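Local coordinates for protein HP1028 (Helicobacter pylori, PDB 4INN) that belongs to the lipocalin family and probably binds and transports a small molecule in its beta-barrel, at residues 38-43 / 53-58; 80-85 / 112-117. The protein carries 1 engineered substitution. One frame throughout, in Å; residues are numbered along the deposited sequence.

Contact 1 lies in the barrel wall, about 6 Å between its centre and that of the chain, and most of its touching residues are buried. Contact 2 is a surface contact, its centre about 14 Å from the centre of the chain, where a loop meets strand 107-115 and the residues after it. Both reach the same antiparallel sheet, yet their centres stand about 19 Å apart and they do not touch. The chemistry follows the place: 38-43 / 53-58 is held by backbone hydrogen bonds between paired strands and by apolar side chains, whereas 80-85 / 112-117 has no clear hydrogen bond across it and rests on van der Waals contacts of Leu80, Asn81 and Pro82, with polar bridging through Asp78.

Contact 1: residues 38-43 / 53-58; sequences GIYQTQ and VEFFEH
Gly38, Ile39 and Tyr40 pair with Phe55, Glu54 and Val53 as antiparallel strands whose short axes approach to 4.8 Å with their directions 146° apart. Two hydrogen-bonded pairs flank the non-hydrogen-bonded pair Ile39-Glu54. At one of them Tyr40 N donates to Val53 O over 2.9 Å and Val53 N returns a bond to Tyr40 O; at the other, Phe55 N reaches Gly38 O at 2.9 Å, while the return bond from Gly38 N to Phe55 O is weak. Between these rungs the CA-H groups of Glu54 and Ile39 point at Gly38 O and Val53 O respectively.

The side chains sort by alternation. Tyr40, Val53 and Phe55 share one face, Ile39 and Glu54 the other. Tyr40 CG stands beside its own backbone N (chi1 -59°), which carries the ring along the sheet to the Phe55 ring; CD2 of Tyr40 comes within 3.6 Å of CD2 of Phe55. The planes are turned 82° apart and the approach is oblique. Further along, the Thr42 side chain crosses that of Val53 at about a right angle, with Thr42 CG2 3.9 Å from Val53 CG1. On the other face Ile39 CG1 rests against the aliphatic part of Glu54, 4.0 Å from its CB, and the extended glutamate chain carries the carboxylate onward to a salt bridge with Arg167.

This is the first hairpin of the lipocalin barrel. Strand 38-41 also bonds to strand 147-154 through Gln41 and Lys153, evidence that the sheet closes here, and Trp152 of that strand touches Thr42 and Val53. On the other flank strand 61-69 pairs with 51-58, its Ile67 meeting both Ile39 and Glu54, while helix 170-174 packs on Phe56.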
# COMPACT_ATOMS: atom_id res chain seq x y z
N GLY A 38 -7.82 6.42 -1.97
CA GLY A 38 -7.08 7.63 -1.82
C GLY A 38 -5.59 7.37 -1.94
O GLY A 38 -5.14 6.27 -2.12
N ILE A 39 -4.83 8.45 -1.87
CA ILE A 39 -3.41 8.39 -1.90
C ILE A 39 -2.86 8.77 -0.50
O ILE A 39 -3.38 9.69 0.18
CB ILE A 39 -2.92 9.26 -3.03
CG1 ILE A 39 -3.32 8.60 -4.34
CG2 ILE A 39 -1.42 9.37 -2.98
CD1 ILE A 39 -3.07 9.42 -5.60
N TYR A 40 -1.86 8.03 -0.06
CA TYR A 40 -1.30 8.23 1.25
C TYR A 40 0.20 8.26 1.13
O TYR A 40 0.78 7.85 0.14
CB TYR A 40 -1.70 7.09 2.21
CG TYR A 40 -3.17 6.94 2.39
CD1 TYR A 40 -3.82 7.48 3.49
CD2 TYR A 40 -3.93 6.31 1.43
CE1 TYR A 40 -5.21 7.37 3.62
CE2 TYR A 40 -5.30 6.20 1.55
CZ TYR A 40 -5.93 6.71 2.64
OH TYR A 40 -7.28 6.56 2.72
N GLN A 41 0.83 8.78 2.16
CA GLN A 41 2.29 8.81 2.20
C GLN A 41 2.72 7.93 3.34
O GLN A 41 2.35 8.19 4.48
CB GLN A 41 2.81 10.25 2.40
CG GLN A 41 4.34 10.30 2.43
CD GLN A 41 4.91 11.66 2.81
OE1 GLN A 41 4.24 12.69 2.70
NE2 GLN A 41 6.19 11.67 3.20
N THR A 42 3.49 6.90 3.05
CA THR A 42 3.91 5.96 4.07
C THR A 42 4.98 6.55 4.98
O THR A 42 5.50 7.64 4.76
CB THR A 42 4.47 4.68 3.45
OG1 THR A 42 5.74 4.98 2.86
CG2 THR A 42 3.52 4.09 2.40
N GLN A 43 5.31 5.80 6.02
CA GLN A 43 6.21 6.26 7.05
C GLN A 43 7.52 5.59 6.79
O GLN A 43 7.59 4.39 6.65
CB GLN A 43 5.69 5.85 8.43
CG GLN A 43 6.36 6.58 9.58
CD GLN A 43 5.86 6.15 10.96
OE1 GLN A 43 4.68 6.08 11.22
NE2 GLN A 43 6.79 5.87 11.84
N VAL A 53 1.52 5.82 -2.02
CA VAL A 53 0.74 4.67 -2.43
C VAL A 53 -0.72 4.99 -2.60
O VAL A 53 -1.23 5.83 -1.90
CB VAL A 53 0.80 3.56 -1.38
CG1 VAL A 53 2.25 3.13 -1.17
CG2 VAL A 53 0.17 4.02 -0.08
N GLU A 54 -1.38 4.28 -3.53
CA GLU A 54 -2.82 4.42 -3.74
C GLU A 54 -3.63 3.20 -3.34
O GLU A 54 -3.37 2.11 -3.83
CB GLU A 54 -3.13 4.72 -5.20
CG GLU A 54 -4.63 4.84 -5.48
CD GLU A 54 -4.96 5.55 -6.77
OE1 GLU A 54 -4.03 5.83 -7.58
OE2 GLU A 54 -6.16 5.84 -7.00
N PHE A 55 -4.64 3.40 -2.51
CA PHE A 55 -5.59 2.34 -2.16
C PHE A 55 -6.79 2.42 -3.13
O PHE A 55 -7.21 3.52 -3.47
CB PHE A 55 -6.09 2.48 -0.71
CG PHE A 55 -5.13 1.98 0.33
CD1 PHE A 55 -5.36 0.79 0.98
CD2 PHE A 55 -4.05 2.74 0.72
CE1 PHE A 55 -4.51 0.32 1.98
CE2 PHE A 55 -3.18 2.29 1.70
CZ PHE A 55 -3.42 1.08 2.34
N PHE A 56 -7.33 1.27 -3.54
CA PHE A 56 -8.56 1.24 -4.36
C PHE A 56 -9.41 0.01 -4.02
O PHE A 56 -8.88 -0.93 -3.43
CB PHE A 56 -8.21 1.27 -5.86
CG PHE A 56 -7.46 0.04 -6.37
CD1 PHE A 56 -8.12 -0.95 -7.04
CD2 PHE A 56 -6.09 -0.08 -6.20
CE1 PHE A 56 -7.41 -2.07 -7.53
CE2 PHE A 56 -5.39 -1.19 -6.66
CZ PHE A 56 -6.05 -2.18 -7.35
N GLU A 57 -10.73 0.02 -4.31
CA GLU A 57 -11.56 -1.20 -4.11
C GLU A 57 -11.81 -1.95 -5.39
O GLU A 57 -11.81 -1.38 -6.46
CB GLU A 57 -12.91 -0.95 -3.37
CG GLU A 57 -14.12 -0.48 -4.17
CD GLU A 57 -14.77 -1.49 -5.16
OE1 GLU A 57 -15.18 -2.63 -4.79
OE2 GLU A 57 -14.93 -1.11 -6.36
N HIS A 58 -12.02 -3.24 -5.28
CA HIS A 58 -12.39 -4.05 -6.42
C HIS A 58 -13.05 -5.32 -5.90
O HIS A 58 -12.51 -5.98 -5.03
CB HIS A 58 -11.14 -4.38 -7.23
CG HIS A 58 -11.34 -5.48 -8.24
ND1 HIS A 58 -11.90 -5.25 -9.48
CD2 HIS A 58 -11.04 -6.80 -8.19
CE1 HIS A 58 -11.95 -6.39 -10.15
NE2 HIS A 58 -11.43 -7.34 -9.39

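Contact 2: residues 80-85 / 112-117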
# COMPACT_ATOMS: atom_id res chain seq x y z
N LEU A 80 14.00 -9.35 -5.07
CA LEU A 80 13.95 -10.28 -3.94
C LEU A 80 12.71 -11.16 -3.97
O LEU A 80 12.48 -11.91 -3.02
CB LEU A 80 14.00 -9.54 -2.60
CG LEU A 80 15.07 -8.45 -2.39
CD1 LEU A 80 14.86 -7.75 -1.04
CD2 LEU A 80 16.49 -9.01 -2.48
N ASN A 81 11.91 -11.11 -5.03
CA ASN A 81 10.71 -11.94 -5.06
C ASN A 81 11.17 -13.36 -4.92
O ASN A 81 12.04 -13.78 -5.67
CB ASN A 81 9.86 -11.77 -6.34
CG ASN A 81 8.38 -12.08 -6.11
OD1 ASN A 81 7.96 -13.23 -6.15
ND2 ASN A 81 7.59 -11.06 -5.83
N PRO A 82 10.63 -14.10 -3.92
CA PRO A 82 10.82 -15.55 -3.83
C PRO A 82 10.61 -16.25 -5.17
O PRO A 82 11.38 -17.16 -5.50
CB PRO A 82 9.74 -15.97 -2.83
CG PRO A 82 9.65 -14.81 -1.90
CD PRO A 82 9.85 -13.59 -2.77
N ASN A 83 9.61 -15.82 -5.93
CA ASN A 83 9.34 -16.39 -7.25
C ASN A 83 10.22 -15.80 -8.38
O ASN A 83 10.00 -14.67 -8.80
CB ASN A 83 7.87 -16.18 -7.60
CG ASN A 83 7.47 -16.88 -8.88
OD1 ASN A 83 8.30 -17.18 -9.74
ND2 ASN A 83 6.18 -17.16 -9.02
N PRO A 84 11.17 -16.59 -8.91
CA PRO A 84 12.10 -16.07 -9.95
C PRO A 84 11.44 -15.43 -11.17
O PRO A 84 12.01 -14.50 -11.76
CB PRO A 84 12.89 -17.32 -10.38
CG PRO A 84 12.05 -18.49 -9.96
CD PRO A 84 11.37 -18.04 -8.69
N LYS A 85 10.26 -15.91 -11.54
CA LYS A 85 9.53 -15.41 -12.70
C LYS A 85 8.87 -14.05 -12.46
O LYS A 85 8.22 -13.52 -13.36
CB LYS A 85 8.44 -16.39 -13.14
CG LYS A 85 8.85 -17.87 -13.17
CD LYS A 85 8.42 -18.56 -14.47
CE LYS A 85 8.11 -20.04 -14.29
NZ LYS A 85 6.66 -20.28 -14.08
N LYS A 112 -3.04 -8.66 3.05
CA LYS A 112 -1.69 -9.20 2.96
C LYS A 112 -0.83 -8.27 2.11
O LYS A 112 -1.18 -7.93 0.99
CB LYS A 112 -1.75 -10.57 2.35
CG LYS A 112 -2.60 -11.54 3.14
CD LYS A 112 -2.12 -12.97 2.88
CE LYS A 112 -0.85 -13.30 3.67
NZ LYS A 112 -0.10 -14.46 3.11
N ALA A 113 0.29 -7.84 2.68
CA ALA A 113 1.20 -6.94 2.01
C ALA A 113 2.52 -7.60 1.62
O ALA A 113 3.27 -8.07 2.49
CB ALA A 113 1.46 -5.74 2.88
N TYR A 114 2.83 -7.62 0.33
CA TYR A 114 4.17 -7.97 -0.09
C TYR A 114 5.08 -6.79 0.16
O TYR A 114 4.69 -5.65 -0.06
CB TYR A 114 4.21 -8.37 -1.57
CG TYR A 114 5.61 -8.66 -2.08
CD1 TYR A 114 6.31 -9.82 -1.68
CD2 TYR A 114 6.25 -7.78 -2.95
CE1 TYR A 114 7.60 -10.07 -2.15
CE2 TYR A 114 7.53 -8.03 -3.41
CZ TYR A 114 8.21 -9.17 -3.02
OH TYR A 114 9.49 -9.37 -3.52
N ASN A 115 6.31 -7.06 0.61
CA ASN A 115 7.30 -6.00 0.85
C ASN A 115 8.54 -6.13 -0.04
O ASN A 115 9.34 -7.04 0.13
CB ASN A 115 7.71 -6.04 2.30
CG ASN A 115 8.71 -4.97 2.64
OD1 ASN A 115 8.69 -3.90 2.06
ND2 ASN A 115 9.57 -5.24 3.60
N PHE A 116 8.71 -5.19 -0.97
CA PHE A 116 9.75 -5.23 -2.00
C PHE A 116 11.16 -5.18 -1.43
O PHE A 116 12.07 -5.76 -2.00
CB PHE A 116 9.56 -4.06 -2.98
CG PHE A 116 8.44 -4.26 -3.93
CD1 PHE A 116 8.66 -4.83 -5.18
CD2 PHE A 116 7.13 -3.93 -3.57
CE1 PHE A 116 7.61 -5.03 -6.06
CE2 PHE A 116 6.07 -4.15 -4.46
CZ PHE A 116 6.31 -4.71 -5.70
N TYR A 117 11.31 -4.50 -0.29
CA TYR A 117 12.61 -4.37 0.40
C TYR A 117 13.12 -5.64 1.06
O TYR A 117 14.25 -5.67 1.51
CB TYR A 117 12.57 -3.27 1.45
CG TYR A 117 12.28 -1.91 0.88
CD1 TYR A 117 13.31 -1.10 0.40
CD2 TYR A 117 10.98 -1.43 0.81
CE1 TYR A 117 13.05 0.16 -0.14
CE2 TYR A 117 10.71 -0.18 0.28
CZ TYR A 117 11.75 0.61 -0.19
OH TYR A 117 11.47 1.86 -0.72
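A trans chi1 (177°) extends the Tyr114 ring from the strand to Asn81, whose own chi1, also near trans, carries its amide alongside the phenol while chi2 (-84°) turns ND2 to it. The two side chains cross obliquely, amide and ring planes 39° apart, and Asn81 ND2 lies 3.4 Å from Tyr114 CZ. The phenol oxygen sits against the loop backbone as well: Tyr114 OH is 3.2 Å from Asn81 CA. At the ring edge, near its plane, Pro82 CD approaches Tyr114 CE1 to 4.2 Å.

A second patch of contact comes from Leu80, whose CD1 lies 3.3 Å from Tyr117 O and also near Phe116 O. Within 112-117, Tyr114 presents CE2 over the centre of the Phe116 ring, 3.8 Å above its plane. The loop between strands 61-69 and 95-104 is thus laid against strand 107-115 on the barrel's surface, where Tyr114 is backbone-bonded to Phe96 of strand 95-104.

Two successive Asx turns shape the loop: Asn81 OD1 accepts from Asn83 N at 3.1 Å, in the carbonyl plane on a lone pair, and Asn83 OD1 accepts from Lys85 N. With the amide oxygen of Asn81 engaged in its turn, its ND2 bonds to Asp78 OD2, and Tyr114 OH bonds to Asp78 OD1. This is consistent with one carboxylate linking the two segments by hydrogen bonds from loop amide and strand phenol.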